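Side-chain contacts in acyl-CoA dehydrogenase (Geobacillus kaustophilus, PDB 2PG0), which probably catalyses the FAD-dependent alpha,beta-dehydrogenation of acyl chains: residues Gly278-Val281 and Ser282-Gln285; Ile329-Met332 and Ala333-Val336. All coordinates share one frame; numbering follows the deposited sequence.

Contact 1: Gly278-Val281 and Ser282-Gln285; sequences GKRV and SEFQ. With FAD (flavin-adenine dinucleotide), chain D.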
loop_
_atom_site.group_PDB
_atom_site.type_symbol
_atom_site.label_atom_id
_atom_site.label_comp_id
_atom_site.label_asym_id
_atom_site.label_seq_id
_atom_site.Cartn_x
_atom_site.Cartn_y
_atom_site.Cartn_z
ATOM N N GLY A 278 -6.222 -28.387 -11.241
ATOM C CA GLY A 278 -7.500 -29.093 -11.128
ATOM C C GLY A 278 -8.652 -28.242 -10.630
ATOM O O GLY A 278 -9.703 -28.775 -10.261
ATOM N N LYS A 279 -8.442 -26.924 -10.608
ATOM C CA LYS A 279 -9.424 -25.956 -10.123
ATOM C C LYS A 279 -9.565 -24.815 -11.116
ATOM O O LYS A 279 -8.628 -24.519 -11.862
ATOM C CB LYS A 279 -8.967 -25.339 -8.795
ATOM C CG LYS A 279 -8.958 -26.259 -7.600
ATOM C CD LYS A 279 -8.775 -25.465 -6.314
ATOM C CE LYS A 279 -8.591 -26.403 -5.132
ATOM N NZ LYS A 279 -8.698 -25.671 -3.837
ATOM N N ARG A 280 -10.720 -24.157 -11.107
ATOM C CA ARG A 280 -10.845 -22.844 -11.733
ATOM C C ARG A 280 -9.973 -21.888 -10.914
ATOM O O ARG A 280 -9.877 -22.019 -9.688
ATOM C CB ARG A 280 -12.305 -22.374 -11.759
ATOM C CG ARG A 280 -13.209 -23.183 -12.689
ATOM C CD ARG A 280 -14.688 -22.818 -12.542
ATOM N NE ARG A 280 -15.263 -23.266 -11.272
ATOM C CZ ARG A 280 -15.686 -22.453 -10.309
ATOM N NH1 ARG A 280 -15.613 -21.136 -10.469
ATOM N NH2 ARG A 280 -16.188 -22.953 -9.184
ATOM N N VAL A 281 -9.307 -20.956 -11.590
ATOM C CA VAL A 281 -8.429 -20.008 -10.903
ATOM C C VAL A 281 -9.225 -19.194 -9.862
ATOM O O VAL A 281 -8.712 -18.870 -8.787
ATOM C CB VAL A 281 -7.658 -19.109 -11.904
ATOM C CG1 VAL A 281 -6.912 -17.991 -11.185
ATOM C CG2 VAL A 281 -6.659 -19.954 -12.718
ATOM N N SER A 282 -10.487 -18.922 -10.176
ATOM C CA SER A 282 -11.405 -18.203 -9.283
ATOM C C SER A 282 -11.710 -18.957 -7.972
ATOM O O SER A 282 -12.345 -18.404 -7.077
ATOM C CB SER A 282 -12.709 -17.893 -10.023
ATOM O OG SER A 282 -13.354 -19.086 -10.439
ATOM N N GLU A 283 -11.262 -20.210 -7.866
ATOM C CA GLU A 283 -11.494 -21.014 -6.663
ATOM C C GLU A 283 -10.386 -20.872 -5.613
ATOM O O GLU A 283 -10.566 -21.268 -4.454
ATOM C CB GLU A 283 -11.706 -22.485 -7.025
ATOM C CG GLU A 283 -12.981 -22.753 -7.818
ATOM C CD GLU A 283 -13.151 -24.225 -8.134
ATOM O OE1 GLU A 283 -13.466 -25.001 -7.208
ATOM O OE2 GLU A 283 -12.960 -24.613 -9.307
ATOM N N PHE A 284 -9.247 -20.305 -6.002
ATOM C CA PHE A 284 -8.161 -20.085 -5.043
ATOM C C PHE A 284 -8.492 -18.886 -4.177
ATOM O O PHE A 284 -8.975 -17.864 -4.679
ATOM C CB PHE A 284 -6.821 -19.906 -5.767
ATOM C CG PHE A 284 -6.382 -21.140 -6.498
ATOM C CD1 PHE A 284 -5.913 -22.245 -5.793
ATOM C CD2 PHE A 284 -6.483 -21.215 -7.885
ATOM C CE1 PHE A 284 -5.523 -23.415 -6.469
ATOM C CE2 PHE A 284 -6.098 -22.371 -8.572
ATOM C CZ PHE A 284 -5.620 -23.468 -7.865
ATOM N N GLN A 285 -8.263 -19.023 -2.875
ATOM C CA GLN A 285 -8.705 -17.997 -1.927
ATOM C C GLN A 285 -8.064 -16.622 -2.177
ATOM O O GLN A 285 -8.744 -15.588 -2.074
ATOM C CB GLN A 285 -8.481 -18.442 -0.485
ATOM C CG GLN A 285 -9.273 -17.573 0.511
ATOM C CD GLN A 285 -8.800 -17.717 1.941
ATOM O OE1 GLN A 285 -7.595 -17.787 2.221
ATOM N NE2 GLN A 285 -9.757 -17.752 2.870
HETATM P PA FAD D . -1.622 -19.334 -15.508
HETATM O O1A FAD D . -2.854 -19.744 -16.285
HETATM O O2A FAD D . -0.801 -20.476 -14.964
HETATM O O5B FAD D . -2.057 -18.379 -14.284
HETATM C C5B FAD D . -2.759 -17.180 -14.536
HETATM C C4B FAD D . -2.957 -16.466 -13.209
HETATM O O4B FAD D . -3.602 -17.360 -12.325
HETATM C C3B FAD D . -1.626 -16.083 -12.572
HETATM O O3B FAD D . -1.551 -14.692 -12.422
HETATM C C2B FAD D . -1.675 -16.621 -11.167
HETATM O O2B FAD D . -1.807 -15.508 -10.316
HETATM C C1B FAD D . -3.008 -17.320 -11.048
HETATM N N9A FAD D . -2.865 -18.644 -10.413
HETATM C C8A FAD D . -2.639 -19.867 -10.999
HETATM N N7A FAD D . -2.588 -20.807 -10.022
HETATM C C5A FAD D . -2.781 -20.195 -8.828
HETATM C C6A FAD D . -2.829 -20.659 -7.519
HETATM N N6A FAD D . -2.707 -21.958 -7.250
HETATM N N1A FAD D . -3.047 -19.760 -6.492
HETATM C C2A FAD D . -3.219 -18.413 -6.744
HETATM N N3A FAD D . -3.174 -17.958 -8.044
HETATM C C4A FAD D . -2.959 -18.836 -9.063
HETATM N N1 FAD D . 7.489 -20.135 -20.906
HETATM C C2 FAD D . 8.481 -21.039 -21.255
HETATM O O2 FAD D . 8.358 -22.232 -20.970
HETATM N N3 FAD D . 9.604 -20.607 -21.938
HETATM C C4 FAD D . 9.743 -19.270 -22.270
HETATM O O4 FAD D . 10.745 -18.902 -22.879
HETATM C C4X FAD D . 8.752 -18.349 -21.908
HETATM N N5 FAD D . 8.881 -17.006 -22.234
HETATM C C5X FAD D . 7.883 -16.111 -21.900
HETATM C C6 FAD D . 8.023 -14.770 -22.253
HETATM C C7 FAD D . 7.038 -13.847 -21.926
HETATM C C7M FAD D . 7.244 -12.413 -22.332
HETATM C C8 FAD D . 5.898 -14.277 -21.235
HETATM C C8M FAD D . 4.795 -13.349 -20.843
HETATM C C9 FAD D . 5.758 -15.616 -20.887
HETATM C C9A FAD D . 6.747 -16.547 -21.205
HETATM N N10 FAD D . 6.619 -17.892 -20.850
HETATM C C10 FAD D . 7.613 -18.791 -21.220
HETATM C "C1'" FAD D . 5.465 -18.405 -20.005
HETATM C "C2'" FAD D . 5.376 -17.883 -18.561
HETATM O "O2'" FAD D . 6.299 -18.541 -17.716
HETATM C "C3'" FAD D . 3.943 -18.101 -18.063
HETATM O "O3'" FAD D . 3.130 -17.092 -18.629
HETATM C "C4'" FAD D . 3.787 -18.111 -16.535
HETATM O "O4'" FAD D . 4.462 -19.218 -15.969
HETATM C "C5'" FAD D . 2.325 -18.186 -16.091
HETATM O "O5'" FAD D . 1.635 -19.195 -16.798
HETATM P P FAD D . 0.277 -18.824 -17.569
HETATM O O1P FAD D . 0.521 -17.661 -18.495
HETATM O O2P FAD D . -0.256 -20.037 -18.298
HETATM O O3P FAD D . -0.727 -18.331 -16.401
HETATM O O HOH W 1 -9.397 -23.214 -2.660
#

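Contact 2: Ile329-Met332 and Ala333-Val336; sequences ITEM and AKRV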
loop_
_atom_site.group_PDB
_atom_site.type_symbol
_atom_site.label_atom_id
_atom_site.label_comp_id
_atom_site.label_asym_id
_atom_site.label_seq_id
_atom_site.Cartn_x
_atom_site.Cartn_y
_atom_site.Cartn_z
ATOM N N ILE A 329 -10.210 7.825 -7.843
ATOM C CA ILE A 329 -10.757 6.867 -8.815
ATOM C C ILE A 329 -9.725 6.510 -9.895
ATOM O O ILE A 329 -9.616 5.349 -10.295
ATOM C CB ILE A 329 -12.111 7.324 -9.420
ATOM C CG1 ILE A 329 -13.191 7.353 -8.331
ATOM C CG2 ILE A 329 -12.562 6.361 -10.524
ATOM C CD1 ILE A 329 -14.509 8.037 -8.748
ATOM N N THR A 330 -8.965 7.497 -10.363
ATOM C CA THR A 330 -7.923 7.202 -11.353
ATOM C C THR A 330 -6.837 6.282 -10.775
ATOM O O THR A 330 -6.433 5.320 -11.431
ATOM C CB THR A 330 -7.333 8.463 -12.032
ATOM O OG1 THR A 330 -6.755 9.343 -11.050
ATOM C CG2 THR A 330 -8.404 9.194 -12.856
ATOM N N GLU A 331 -6.378 6.556 -9.549
ATOM C CA GLU A 331 -5.413 5.659 -8.891
ATOM C C GLU A 331 -6.001 4.267 -8.675
ATOM O O GLU A 331 -5.316 3.271 -8.878
ATOM C CB GLU A 331 -4.899 6.225 -7.563
ATOM C CG GLU A 331 -4.019 7.467 -7.696
ATOM C CD GLU A 331 -2.784 7.287 -8.600
ATOM O OE1 GLU A 331 -2.286 6.155 -8.774
ATOM O OE2 GLU A 331 -2.299 8.309 -9.125
ATOM N N MET A 332 -7.274 4.213 -8.280
ATOM C CA MET A 332 -7.967 2.946 -8.052
ATOM C C MET A 332 -8.050 2.134 -9.348
ATOM O O MET A 332 -7.829 0.930 -9.347
ATOM C CB MET A 332 -9.370 3.210 -7.520
ATOM C CG MET A 332 -10.003 2.034 -6.826
ATOM S SD MET A 332 -11.782 2.285 -6.796
ATOM C CE MET A 332 -12.123 1.938 -8.547
ATOM N N ALA A 333 -8.338 2.814 -10.455
ATOM C CA ALA A 333 -8.455 2.147 -11.746
ATOM C C ALA A 333 -7.089 1.632 -12.208
ATOM O O ALA A 333 -6.992 0.560 -12.807
ATOM C CB ALA A 333 -9.085 3.080 -12.769
ATOM N N LYS A 334 -6.029 2.384 -11.899
ATOM C CA LYS A 334 -4.662 1.934 -12.171
ATOM C C LYS A 334 -4.334 0.651 -11.407
ATOM O O LYS A 334 -3.731 -0.263 -11.963
ATOM C CB LYS A 334 -3.651 3.048 -11.860
ATOM C CG LYS A 334 -3.582 4.121 -12.950
ATOM C CD LYS A 334 -2.929 5.422 -12.451
ATOM C CE LYS A 334 -1.471 5.247 -12.079
ATOM N NZ LYS A 334 -0.950 6.494 -11.399
ATOM N N ARG A 335 -4.767 0.581 -10.146
ATOM C CA ARG A 335 -4.536 -0.600 -9.320
ATOM C C ARG A 335 -5.328 -1.786 -9.851
ATOM O O ARG A 335 -4.827 -2.901 -9.912
ATOM C CB ARG A 335 -4.916 -0.337 -7.860
ATOM C CG ARG A 335 -3.980 0.629 -7.143
ATOM C CD ARG A 335 -4.157 0.530 -5.625
ATOM N NE ARG A 335 -5.513 0.856 -5.193
ATOM C CZ ARG A 335 -5.992 2.093 -5.052
ATOM N NH1 ARG A 335 -5.227 3.145 -5.307
ATOM N NH2 ARG A 335 -7.239 2.281 -4.645
ATOM N N VAL A 336 -6.575 -1.534 -10.227
ATOM C CA VAL A 336 -7.382 -2.543 -10.907
ATOM C C VAL A 336 -6.664 -3.099 -12.144
ATOM O O VAL A 336 -6.584 -4.310 -12.317
ATOM C CB VAL A 336 -8.795 -2.000 -11.238
ATOM C CG1 VAL A 336 -9.539 -2.948 -12.199
ATOM C CG2 VAL A 336 -9.586 -1.796 -9.939
#

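Contact 1: Gly278-Val281 and Ser282-Gln285
E283 lays its carboxylate over one face of the R280 guanidinium, the two planes only 15° apart, while the chains that carry them cross at about a right angle. E283 CG lies 3.5 Å above the plane of the R280 guanidinium, nearer its margin than its middle. Because the groups are stacked, the salt bridge between R280 NE and E283 OE2, 3.3 Å, is one of charge alone, with no N-H aimed at the oxygen. OE2 takes its hydrogen bond from the backbone instead: R280 N donates to E283 OE2 at 2.9 Å, reaching it from above the carboxylate plane. E283 N returns a bond to R280 O, so side chain and main chain of E283 both grip R280. A bend at chi3 (-70°) folds the arginine back over the glutamate. R280 NH1 and S282 OG both hydrogen-bond O of L385, the C-terminal residue, of the third subunit. This is a tight turn with a short 3-10 segment, joining strand 279-280 to helix 285-313; F284 N bonds to V281 O, and F284 is the N-cap residue of that helix. The F284 ring forms one wall of the adenine site: N6A of FAD sits 3.2 Å above the ring plane, over its centre, and V281 CG1 touches the ribose at FAD O4B, 3.6 Å away. V281 O lies at the edge of the ring. K279 passes obliquely by F284, making an off-centre CH-pi contact from CD, 4.3 Å from the ring centroid. Beyond CG the lysine stays extended, carrying NZ to a water that it bonds at 2.8 Å and that donates in turn to E283 O. Q285 of the second subunit packs on F284 and hydrogen-bonds the same cofactor.

Contact 2: Ile329-Met332 and Ala333-Val336
E331 and K334, one turn apart on the helix, run side by side in the same direction and join in a salt bridge. K334 NZ donates to E331 OE1 at 3.0 Å, arriving on the syn side, 25° out of the carboxylate plane; a second, weak bond from K334 NZ reaches E331 OE2 at 3.2 Å. Bends at E331 chi2 (-56°) and K334 chi3 (65°) turn the two charged ends together. N372 ND2 holds E331 OE2 as a second partner beside K334, and also bonds T330 OG1, which hydrogen-bonds K326 O one turn back. R335 folds back along the helix and lays one guanidinium face over the backbone, with M332 CA 3.5 Å above its plane. It crosses the M332 side chain at about a right angle, R335 NH2 lying 3.5 Å from M332 CG, and NH2 forms a salt bridge with E297. Regular i+4 to i backbone bonds, N-H to C=O, from A333 N to I329 O through V336 N to M332 O, hold the side chains in this spacing. The segment belongs to helix 319-343 of the helical C-terminal domain. I329, T330 and V336 pack against helix 237-273, M332 and I329 against helix 285-313, while E331 and K334 rest on A366 in the loop between helices 354-361 and 372-382.

Overall arrangement
Contact 1 comes first along the chain, at the turn after strand 279-280 that leads into helix 285-313; contact 2 follows within helix 319-343, and all four segments belong to the C-terminal domain. Their centres lie 25 Å apart and their nearest atoms about 14 Å, so they do not touch. The centre of contact 1 is about 38 Å from the centre of the chain, where subunits meet around FAD; that of contact 2 is about 16 Å from it. Helix 285-313, which contact 1 opens, packs on contact 2 through E297, I298 and V305. Contact 1 lines the adenine end of FAD itself, whereas contact 2 lies in the helix that further along carries Q342, another FAD-binding residue.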